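Ketosynthase (Streptomyces sp. MSC090213JE08, PDB 6KXD) forms part of the ketosynthase/chain length factor of the ishigamide type II polyketide synthase, which probably extends acyl chains carried on acyl carrier protein. Local coordinates at residues A309-A313 / D314-R318; P68-I72 / Q73-G77; G57-S61 / S62-T66. All coordinates share one frame; numbering follows the deposited sequence.

Contact 1 of 3, residues A309-A313 / D314-R318; sequences ALVPA and DALSR. With ACT (acetate ion), chain E.
A short, weakly bonded helical turn, in which P312 and A313 accept from A315 and L316, follows the end of helix 298-310. V311 is the first residue to leave helical backbone angles. The chain then re-enters a turn held by bonds to the residue three back. A315 N donates to P312 O at 2.8 Å, with an N-H...O angle of 139°. L316 N donates to A313 O at 3.0 Å. In both bonds the donor stands above the carbonyl plane. S317 OG adds a weak bond to A313 O, so this carbonyl has two donors.

The apolar side centres on V311. Its CG2 lies 4.1 Å from L316 CG and also touches A315 CB, and the V311 and L316 side chains cross at about a right angle. With CG1 anti to the carbonyl carbon (chi1 -59°), CG2 falls between the backbone N and the carbonyl carbon, where it meets A315 and L316. V311, A315 and L316 also pack on strand 287-291.

At the far end, R318 bends at chi2 and chi3. The edge of its guanidinium meets the acetate in plane: NH2 donates to OXT at 3.1 Å (160°), and NH1 donates weakly to the same oxygen. D314 O lies over one guanidinium face, offset toward the rim. R318 NE bonds W288 O, and NH2 also makes a salt bridge to a bound phosphate. Both anions are probably from the crystallisation liquor. The whole is a helix end leading into a one-turn helix, with an arginine beside it that holds anions at the surface.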
ATOM      1  N   ALA B 309     -24.509  19.527  -8.012  1.00 43.26           N
ATOM      2  CA  ALA B 309     -25.324  20.317  -7.049  1.00 50.48           C
ATOM      3  C   ALA B 309     -24.465  21.176  -6.106  1.00 48.11           C
ATOM      4  O   ALA B 309     -24.897  22.189  -5.584  1.00 44.77           O
ATOM      5  CB  ALA B 309     -26.162  19.372  -6.255  1.00 47.01           C
ATOM      6  N   LEU B 310     -23.269  20.701  -5.813  1.00 43.03           N
ATOM      7  CA  LEU B 310     -22.436  21.224  -4.794  1.00 43.44           C
ATOM      8  C   LEU B 310     -21.608  22.408  -5.295  1.00 38.45           C
ATOM      9  O   LEU B 310     -21.385  23.320  -4.516  1.00 40.09           O
ATOM     10  CB  LEU B 310     -21.501  20.143  -4.281  1.00 40.06           C
ATOM     11  CG  LEU B 310     -20.630  20.593  -3.120  1.00 44.76           C
ATOM     12  CD1 LEU B 310     -21.414  20.522  -1.839  1.00 52.66           C
ATOM     13  CD2 LEU B 310     -19.359  19.807  -3.017  1.00 48.82           C
ATOM     14  N   VAL B 311     -21.105  22.356  -6.533  1.00 40.97           N
ATOM     15  CA  VAL B 311     -20.200  23.396  -7.004  1.00 43.32           C
ATOM     16  C   VAL B 311     -20.872  24.228  -8.086  1.00 40.90           C
ATOM     17  O   VAL B 311     -21.888  23.825  -8.669  1.00 39.40           O
ATOM     18  CB  VAL B 311     -18.852  22.803  -7.473  1.00 39.60           C
ATOM     19  CG1 VAL B 311     -18.183  22.058  -6.324  1.00 41.31           C
ATOM     20  CG2 VAL B 311     -19.039  21.922  -8.678  1.00 43.33           C
ATOM     21  N   PRO B 312     -20.358  25.444  -8.388  1.00 40.23           N
ATOM     22  CA  PRO B 312     -20.914  26.236  -9.477  1.00 40.16           C
ATOM     23  C   PRO B 312     -20.912  25.404 -10.756  1.00 43.06           C
ATOM     24  O   PRO B 312     -19.885  24.699 -11.009  1.00 42.89           O
ATOM     25  CB  PRO B 312     -19.938  27.404  -9.615  1.00 40.25           C
ATOM     26  CG  PRO B 312     -19.332  27.524  -8.266  1.00 42.26           C
ATOM     27  CD  PRO B 312     -19.181  26.093  -7.798  1.00 41.57           C
ATOM     28  N   ALA B 313     -21.985  25.489 -11.549  1.00 41.12           N
ATOM     29  CA  ALA B 313     -22.069  24.715 -12.785  1.00 50.04           C
ATOM     30  C   ALA B 313     -20.836  24.978 -13.669  1.00 45.59           C
ATOM     31  O   ALA B 313     -20.338  24.070 -14.315  1.00 43.61           O
ATOM     32  CB  ALA B 313     -23.332  25.018 -13.544  1.00 51.83           C
ATOM     33  N   ASP B 314     -20.354  26.217 -13.659  1.00 41.97           N
ATOM     34  CA  ASP B 314     -19.239  26.612 -14.499  1.00 42.49           C
ATOM     35  C   ASP B 314     -17.964  25.871 -14.082  1.00 41.78           C
ATOM     36  O   ASP B 314     -17.066  25.658 -14.947  1.00 42.84           O
ATOM     37  CB  ASP B 314     -18.968  28.113 -14.436  1.00 43.69           C
ATOM     38  CG  ASP B 314     -19.846  28.977 -15.309  1.00 40.76           C
ATOM     39  OD1 ASP B 314     -20.650  28.439 -16.091  1.00 48.12           O
ATOM     40  OD2 ASP B 314     -19.633  30.177 -15.250  1.00 45.80           O
ATOM     41  N   ALA B 315     -17.866  25.441 -12.826  1.00 38.44           N
ATOM     42  CA  ALA B 315     -16.695  24.659 -12.398  1.00 42.21           C
ATOM     43  C   ALA B 315     -16.656  23.279 -13.084  1.00 46.23           C
ATOM     44  O   ALA B 315     -15.579  22.682 -13.218  1.00 41.41           O
ATOM     45  CB  ALA B 315     -16.655  24.536 -10.899  1.00 40.97           C
ATOM     46  N   LEU B 316     -17.799  22.764 -13.535  1.00 45.13           N
ATOM     47  CA  LEU B 316     -17.814  21.453 -14.153  1.00 47.78           C
ATOM     48  C   LEU B 316     -17.541  21.524 -15.658  1.00 50.12           C
ATOM     49  O   LEU B 316     -17.133  20.522 -16.246  1.00 58.86           O
ATOM     50  CB  LEU B 316     -19.156  20.769 -13.878  1.00 51.77           C
ATOM     51  CG  LEU B 316     -19.357  20.257 -12.458  1.00 49.40           C
ATOM     52  CD1 LEU B 316     -20.791  19.829 -12.269  1.00 52.99           C
ATOM     53  CD2 LEU B 316     -18.450  19.094 -12.126  1.00 52.20           C
ATOM     54  N   SER B 317     -17.774  22.678 -16.277  1.00 45.85           N
ATOM     55  CA  SER B 317     -17.536  22.896 -17.701  1.00 51.65           C
ATOM     56  C   SER B 317     -16.117  23.391 -17.949  1.00 49.67           C
ATOM     57  O   SER B 317     -15.776  23.666 -19.061  1.00 55.16           O
ATOM     58  CB  SER B 317     -18.481  23.912 -18.265  1.00 54.85           C
ATOM     59  OG  SER B 317     -19.460  24.216 -17.322  1.00 60.08           O
ATOM     60  N   ARG B 318     -15.376  23.636 -16.881  1.00 49.27           N
ATOM     61  CA  ARG B 318     -14.085  24.250 -16.985  1.00 49.69           C
ATOM     62  C   ARG B 318     -13.060  23.252 -17.544  1.00 50.24           C
ATOM     63  O   ARG B 318     -12.136  23.629 -18.210  1.00 54.06           O
ATOM     64  CB  ARG B 318     -13.653  24.744 -15.602  1.00 53.71           C
ATOM     65  CG  ARG B 318     -12.583  25.818 -15.658  1.00 55.05           C
ATOM     66  CD  ARG B 318     -13.195  27.178 -15.886  1.00 53.54           C
ATOM     67  NE  ARG B 318     -13.894  27.577 -14.691  1.00 52.31           N
ATOM     68  CZ  ARG B 318     -14.756  28.579 -14.619  1.00 51.96           C
ATOM     69  NH1 ARG B 318     -14.903  29.404 -15.642  1.00 56.31           N
ATOM     70  NH2 ARG B 318     -15.464  28.752 -13.516  1.00 46.79           N
TER
HETATM   71  C   ACT E 403     -16.980  32.458 -14.395  1.00 69.52           C
HETATM   72  O   ACT E 403     -17.753  32.975 -15.225  1.00 74.13           O
HETATM   73  OXT ACT E 403     -17.229  31.312 -13.967  1.00 69.22           O
HETATM   74  CH3 ACT E 403     -15.803  33.213 -13.862  1.00 68.51           C

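Contact 2 of 3, residues P68-I72 / Q73-G77; sequences PGFDI and QEQLG
The backbone of D71 and I72 turns into helix 72-76, with D71 at the N-cap and regular bonds from Q75 N to D71 O (2.9 Å) and from L76 N to I72 O. In each the donor lies nearly along the C=O axis. G77 closes the helix: its N donates to Q73 O, and it is the first residue to leave helical angles, with positive phi.

The cap itself is made by the D71 carboxylate. Its CG stands anti to the backbone N (chi1 173°), which carries OD2 over the start of the helix. E74 N donates to OD2 at 2.8 Å, with an N-H...O angle of 155°, and OD2 accepts through its anti lone pair. E74 CB lies close to the same oxygen. The two acidic side chains cross at about a right angle, with D71 OD2 and E74 OE2 4.5 Å apart, so like charges come near each other.

One water ties the loop to the helix. It donates to G69 O at 2.7 Å, accepts from D71 N and from Q75 NE2 (2.9 Å), and donates weakly to E74 OE2. The Q75 chain folds back at chi2 to bring its amide there, and its CG meets F70 CE1 obliquely at 4.1 Å. F70 itself packs on helix 86-99. I72 CG2 touches L76 CD1 at 4.3 Å, one turn further along. Q73 NE2 bonds T81 OG1.

The chemistry is that of a charged N-cap. A negative D71 would probably interact favourably with the helix dipole, while the nearby E74 charge would be expected to raise the cost of ionising both acids; the shared water joins G69 O and D71 N of the loop to the Q75 amide, and weakly to the E74 carboxylate.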
ATOM      1  N   PRO B  68      -0.795   5.910 -26.771  1.00 46.93           N
ATOM      2  CA  PRO B  68      -0.382   5.721 -28.162  1.00 51.73           C
ATOM      3  C   PRO B  68       1.152   5.799 -28.256  1.00 52.64           C
ATOM      4  O   PRO B  68       1.776   6.636 -27.577  1.00 50.43           O
ATOM      5  CB  PRO B  68      -1.026   6.906 -28.865  1.00 51.85           C
ATOM      6  CG  PRO B  68      -0.967   7.995 -27.814  1.00 54.46           C
ATOM      7  CD  PRO B  68      -1.324   7.262 -26.524  1.00 51.25           C
ATOM      8  N   GLY B  69       1.731   4.914 -29.060  1.00 55.18           N
ATOM      9  CA  GLY B  69       3.154   4.971 -29.378  1.00 57.05           C
ATOM     10  C   GLY B  69       4.011   4.572 -28.187  1.00 55.80           C
ATOM     11  O   GLY B  69       5.121   5.061 -28.031  1.00 58.17           O
ATOM     12  N   PHE B  70       3.477   3.716 -27.311  1.00 45.49           N
ATOM     13  CA  PHE B  70       4.197   3.390 -26.088  1.00 51.51           C
ATOM     14  C   PHE B  70       4.850   2.021 -26.218  1.00 51.58           C
ATOM     15  O   PHE B  70       4.163   1.041 -26.231  1.00 52.09           O
ATOM     16  CB  PHE B  70       3.303   3.370 -24.849  1.00 49.41           C
ATOM     17  CG  PHE B  70       4.101   3.272 -23.576  1.00 45.58           C
ATOM     18  CD1 PHE B  70       4.750   4.383 -23.068  1.00 43.78           C
ATOM     19  CD2 PHE B  70       4.237   2.075 -22.903  1.00 47.08           C
ATOM     20  CE1 PHE B  70       5.490   4.310 -21.898  1.00 44.42           C
ATOM     21  CE2 PHE B  70       4.998   1.993 -21.743  1.00 45.59           C
ATOM     22  CZ  PHE B  70       5.628   3.109 -21.245  1.00 43.99           C
ATOM     23  N   ASP B  71       6.183   1.997 -26.316  1.00 44.76           N
ATOM     24  CA  ASP B  71       6.903   0.749 -26.360  1.00 47.84           C
ATOM     25  C   ASP B  71       7.971   0.807 -25.277  1.00 42.16           C
ATOM     26  O   ASP B  71       8.741   1.754 -25.225  1.00 44.56           O
ATOM     27  CB  ASP B  71       7.533   0.493 -27.736  1.00 51.54           C
ATOM     28  CG  ASP B  71       8.427  -0.738 -27.760  1.00 53.74           C
ATOM     29  OD1 ASP B  71       7.894  -1.834 -27.956  1.00 65.94           O
ATOM     30  OD2 ASP B  71       9.623  -0.602 -27.441  1.00 48.99           O
ATOM     31  N   ILE B  72       7.989  -0.213 -24.426  1.00 45.30           N
ATOM     32  CA  ILE B  72       8.739  -0.151 -23.219  1.00 42.38           C
ATOM     33  C   ILE B  72      10.215   0.026 -23.570  1.00 42.69           C
ATOM     34  O   ILE B  72      10.872   0.895 -23.011  1.00 44.15           O
ATOM     35  CB  ILE B  72       8.463  -1.385 -22.362  1.00 43.05           C
ATOM     36  CG1 ILE B  72       7.014  -1.330 -21.852  1.00 43.23           C
ATOM     37  CG2 ILE B  72       9.492  -1.539 -21.261  1.00 45.27           C
ATOM     38  CD1 ILE B  72       6.588  -2.598 -21.134  1.00 46.07           C
ATOM     39  N   GLN B  73      10.695  -0.782 -24.511  1.00 41.29           N
ATOM     40  CA  GLN B  73      12.152  -0.817 -24.763  1.00 46.22           C
ATOM     41  C   GLN B  73      12.575   0.442 -25.518  1.00 42.01           C
ATOM     42  O   GLN B  73      13.667   0.952 -25.294  1.00 41.82           O
ATOM     43  CB  GLN B  73      12.518  -2.143 -25.430  1.00 53.34           C
ATOM     44  CG  GLN B  73      12.461  -3.313 -24.452  1.00 52.53           C
ATOM     45  CD  GLN B  73      13.325  -4.477 -24.873  1.00 62.04           C
ATOM     46  OE1 GLN B  73      13.187  -4.959 -25.996  1.00 58.95           O
ATOM     47  NE2 GLN B  73      14.195  -4.950 -23.971  1.00 52.48           N
ATOM     48  N   GLU B  74      11.683   0.967 -26.364  1.00 45.28           N
ATOM     49  CA  GLU B  74      11.893   2.195 -27.082  1.00 49.36           C
ATOM     50  C   GLU B  74      12.032   3.357 -26.099  1.00 46.93           C
ATOM     51  O   GLU B  74      12.882   4.220 -26.268  1.00 42.96           O
ATOM     52  CB  GLU B  74      10.729   2.454 -28.039  1.00 54.10           C
ATOM     53  CG  GLU B  74      10.926   3.668 -28.910  1.00 57.95           C
ATOM     54  CD  GLU B  74       9.836   3.880 -29.944  1.00 68.35           C
ATOM     55  OE1 GLU B  74       9.988   4.801 -30.762  1.00 71.56           O
ATOM     56  OE2 GLU B  74       8.841   3.127 -29.922  1.00 67.71           O
ATOM     57  N   GLN B  75      11.166   3.382 -25.083  1.00 43.05           N
ATOM     58  CA  GLN B  75      11.193   4.418 -24.080  1.00 43.58           C
ATOM     59  C   GLN B  75      12.342   4.236 -23.086  1.00 40.84           C
ATOM     60  O   GLN B  75      12.930   5.240 -22.700  1.00 42.22           O
ATOM     61  CB  GLN B  75       9.836   4.459 -23.364  1.00 44.06           C
ATOM     62  CG  GLN B  75       8.734   4.939 -24.305  1.00 48.98           C
ATOM     63  CD  GLN B  75       8.970   6.372 -24.725  1.00 48.05           C
ATOM     64  OE1 GLN B  75       9.308   7.228 -23.910  1.00 46.03           O
ATOM     65  NE2 GLN B  75       8.812   6.644 -26.009  1.00 48.26           N
ATOM     66  N   LEU B  76      12.626   3.003 -22.646  1.00 38.91           N
ATOM     67  CA  LEU B  76      13.467   2.823 -21.482  1.00 37.29           C
ATOM     68  C   LEU B  76      14.781   2.135 -21.837  1.00 39.46           C
ATOM     69  O   LEU B  76      15.603   1.982 -20.976  1.00 44.12           O
ATOM     70  CB  LEU B  76      12.708   2.004 -20.445  1.00 39.68           C
ATOM     71  CG  LEU B  76      11.528   2.762 -19.851  1.00 37.62           C
ATOM     72  CD1 LEU B  76      10.736   1.830 -18.943  1.00 38.79           C
ATOM     73  CD2 LEU B  76      12.046   3.959 -19.074  1.00 39.69           C
ATOM     74  N   GLY B  77      14.945   1.782 -23.099  1.00 40.39           N
ATOM     75  CA  GLY B  77      16.161   1.160 -23.533  1.00 42.55           C
ATOM     76  C   GLY B  77      16.174  -0.328 -23.243  1.00 46.05           C
ATOM     77  O   GLY B  77      15.198  -0.946 -22.810  1.00 44.46           O
TER
HETATM   78  O   HOH W   1       7.609   4.347 -27.334  1.00 49.38           O

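Contact 3 of 3, residues G57-S61 / S62-T66; sequences GPLPS and SDVCT
S61 OG and D63 N form the hydrogen bond of this contact, at 3.3 Å with an N-H...O angle of 154°. A serine hydroxyl accepting from the backbone N two residues on makes an ST turn. It bends the chain as the loop after strand 50-51 enters strand 63-65. OG is anti to the S61 backbone N (chi1 173°), beside its carbonyl carbon, and this lets it reach forward along the chain. The same oxygen lies 2.9 Å from S62 N, but the angle there is too poor for a bond.

The apolar contact is small. L59 CD1 touches V64 CG1 at 4.3 Å, the two methyl groups meeting across the inside of the bend. L59 also packs on helix 210-219, and V64 lies against A52 and F208.

Charge enters from outside the two segments. D63 OD1 makes a salt bridge to K51 NZ on the neighbouring antiparallel strand 50-51.

With an alanine in place of S61, the hydroxyl acceptor would be gone, and D63 N would probably lose this partner and the turn would be held less firmly.

Within the two segments the bend has one rather long side-chain to backbone bond and one modest apolar touch. Backbone bonds of S62 with A52 and of V64 with V50 also fix it, and K51 answers the D63 charge.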
ATOM      1  N   GLY B  57      -4.737 -10.061 -27.592  1.00 77.70           N
ATOM      2  CA  GLY B  57      -5.614 -11.216 -27.667  1.00 71.04           C
ATOM      3  C   GLY B  57      -7.062 -10.786 -27.474  1.00 72.26           C
ATOM      4  O   GLY B  57      -7.341  -9.591 -27.438  1.00 70.62           O
ATOM      5  N   PRO B  58      -8.021 -11.728 -27.349  1.00 66.28           N
ATOM      6  CA  PRO B  58      -9.430 -11.360 -27.212  1.00 63.12           C
ATOM      7  C   PRO B  58      -9.605 -10.457 -25.977  1.00 59.88           C
ATOM      8  O   PRO B  58      -8.892 -10.646 -25.004  1.00 57.20           O
ATOM      9  CB  PRO B  58     -10.171 -12.704 -27.070  1.00 68.20           C
ATOM     10  CG  PRO B  58      -9.091 -13.724 -26.705  1.00 71.43           C
ATOM     11  CD  PRO B  58      -7.804 -13.182 -27.296  1.00 73.44           C
ATOM     12  N   LEU B  59     -10.506  -9.472 -26.080  1.00 56.93           N
ATOM     13  CA  LEU B  59     -10.855  -8.539 -25.003  1.00 59.63           C
ATOM     14  C   LEU B  59     -12.369  -8.432 -24.923  1.00 60.79           C
ATOM     15  O   LEU B  59     -13.055  -8.672 -25.909  1.00 59.63           O
ATOM     16  CB  LEU B  59     -10.262  -7.157 -25.290  1.00 53.97           C
ATOM     17  CG  LEU B  59      -8.744  -7.044 -25.231  1.00 53.90           C
ATOM     18  CD1 LEU B  59      -8.300  -5.734 -25.845  1.00 55.55           C
ATOM     19  CD2 LEU B  59      -8.224  -7.178 -23.810  1.00 53.77           C
ATOM     20  N   PRO B  60     -12.931  -8.005 -23.767  1.00 62.56           N
ATOM     21  CA  PRO B  60     -14.377  -7.869 -23.624  1.00 59.42           C
ATOM     22  C   PRO B  60     -14.935  -6.743 -24.498  1.00 59.16           C
ATOM     23  O   PRO B  60     -16.122  -6.680 -24.717  1.00 58.81           O
ATOM     24  CB  PRO B  60     -14.628  -7.541 -22.143  1.00 61.88           C
ATOM     25  CG  PRO B  60     -13.259  -7.425 -21.492  1.00 59.30           C
ATOM     26  CD  PRO B  60     -12.199  -7.630 -22.554  1.00 58.50           C
ATOM     27  N   SER B  61     -14.058  -5.827 -24.910  1.00 54.85           N
ATOM     28  CA  SER B  61     -14.365  -4.744 -25.776  1.00 54.63           C
ATOM     29  C   SER B  61     -13.143  -4.463 -26.640  1.00 59.17           C
ATOM     30  O   SER B  61     -11.995  -4.604 -26.184  1.00 58.82           O
ATOM     31  CB  SER B  61     -14.754  -3.522 -24.999  1.00 55.71           C
ATOM     32  OG  SER B  61     -14.902  -2.427 -25.883  1.00 61.10           O
ATOM     33  N   SER B  62     -13.399  -3.999 -27.863  1.00 56.65           N
ATOM     34  CA  SER B  62     -12.342  -3.761 -28.829  1.00 56.05           C
ATOM     35  C   SER B  62     -11.778  -2.357 -28.632  1.00 50.15           C
ATOM     36  O   SER B  62     -10.683  -2.072 -29.084  1.00 58.02           O
ATOM     37  CB  SER B  62     -12.851  -3.944 -30.238  1.00 59.79           C
ATOM     38  OG  SER B  62     -13.998  -3.128 -30.459  1.00 62.40           O
ATOM     39  N   ASP B  63     -12.578  -1.486 -28.009  1.00 49.98           N
ATOM     40  CA  ASP B  63     -12.236  -0.102 -27.862  1.00 51.29           C
ATOM     41  C   ASP B  63     -11.443   0.064 -26.554  1.00 54.42           C
ATOM     42  O   ASP B  63     -11.864  -0.431 -25.504  1.00 52.03           O
ATOM     43  CB  ASP B  63     -13.500   0.747 -27.901  1.00 58.58           C
ATOM     44  CG  ASP B  63     -14.083   0.854 -29.306  1.00 58.95           C
ATOM     45  OD1 ASP B  63     -13.318   0.649 -30.267  1.00 60.55           O
ATOM     46  OD2 ASP B  63     -15.271   1.193 -29.422  1.00 72.09           O
ATOM     47  N   VAL B  64     -10.294   0.743 -26.651  1.00 50.31           N
ATOM     48  CA  VAL B  64      -9.400   0.954 -25.508  1.00 51.89           C
ATOM     49  C   VAL B  64      -8.746   2.333 -25.617  1.00 49.62           C
ATOM     50  O   VAL B  64      -8.487   2.871 -26.703  1.00 46.99           O
ATOM     51  CB  VAL B  64      -8.334  -0.152 -25.371  1.00 49.32           C
ATOM     52  CG1 VAL B  64      -8.937  -1.528 -25.136  1.00 56.09           C
ATOM     53  CG2 VAL B  64      -7.369  -0.184 -26.539  1.00 46.04           C
ATOM     54  N   CYS B  65      -8.409   2.882 -24.446  1.00 46.98           N
ATOM     55  CA  CYS B  65      -7.686   4.098 -24.364  1.00 42.26           C
ATOM     56  C   CYS B  65      -6.282   3.785 -23.849  1.00 45.78           C
ATOM     57  O   CYS B  65      -5.963   4.001 -22.669  1.00 42.05           O
ATOM     58  CB  CYS B  65      -8.390   5.119 -23.482  1.00 43.21           C
ATOM     59  SG  CYS B  65     -10.079   5.479 -24.031  1.00 46.31           S
ATOM     60  N   THR B  66      -5.465   3.243 -24.749  1.00 44.40           N
ATOM     61  CA  THR B  66      -4.094   2.937 -24.442  1.00 43.91           C
ATOM     62  C   THR B  66      -3.260   4.196 -24.688  1.00 41.77           C
ATOM     63  O   THR B  66      -3.673   5.146 -25.391  1.00 41.70           O
ATOM     64  CB  THR B  66      -3.570   1.766 -25.296  1.00 47.38           C
ATOM     65  OG1 THR B  66      -4.063   2.008 -26.606  1.00 47.49           O
ATOM     66  CG2 THR B  66      -4.004   0.396 -24.822  1.00 49.75           C
TER

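Along the chain the order is contact 3, contact 2, contact 1. Contacts 3 and 2 adjoin in the sequence: strand 63-65 is followed by helix 72-76, and the centres of the two contacts lie about 20 Å apart. Both belong to the N-terminal beta-ketoacyl synthase domain. Contact 1 comes much later, at the end of helix 298-310 and beside strand 287-291. Its centre is about 38 Å from that of contact 2, on the opposite side of the chain's centre, and about 32 Å from that of contact 3. Contact 1 touches neither of the others. The three are thus separate local turns: contact 3 leads a loop into a strand, contact 2 leads a loop into a helix, and contact 1 links two helices.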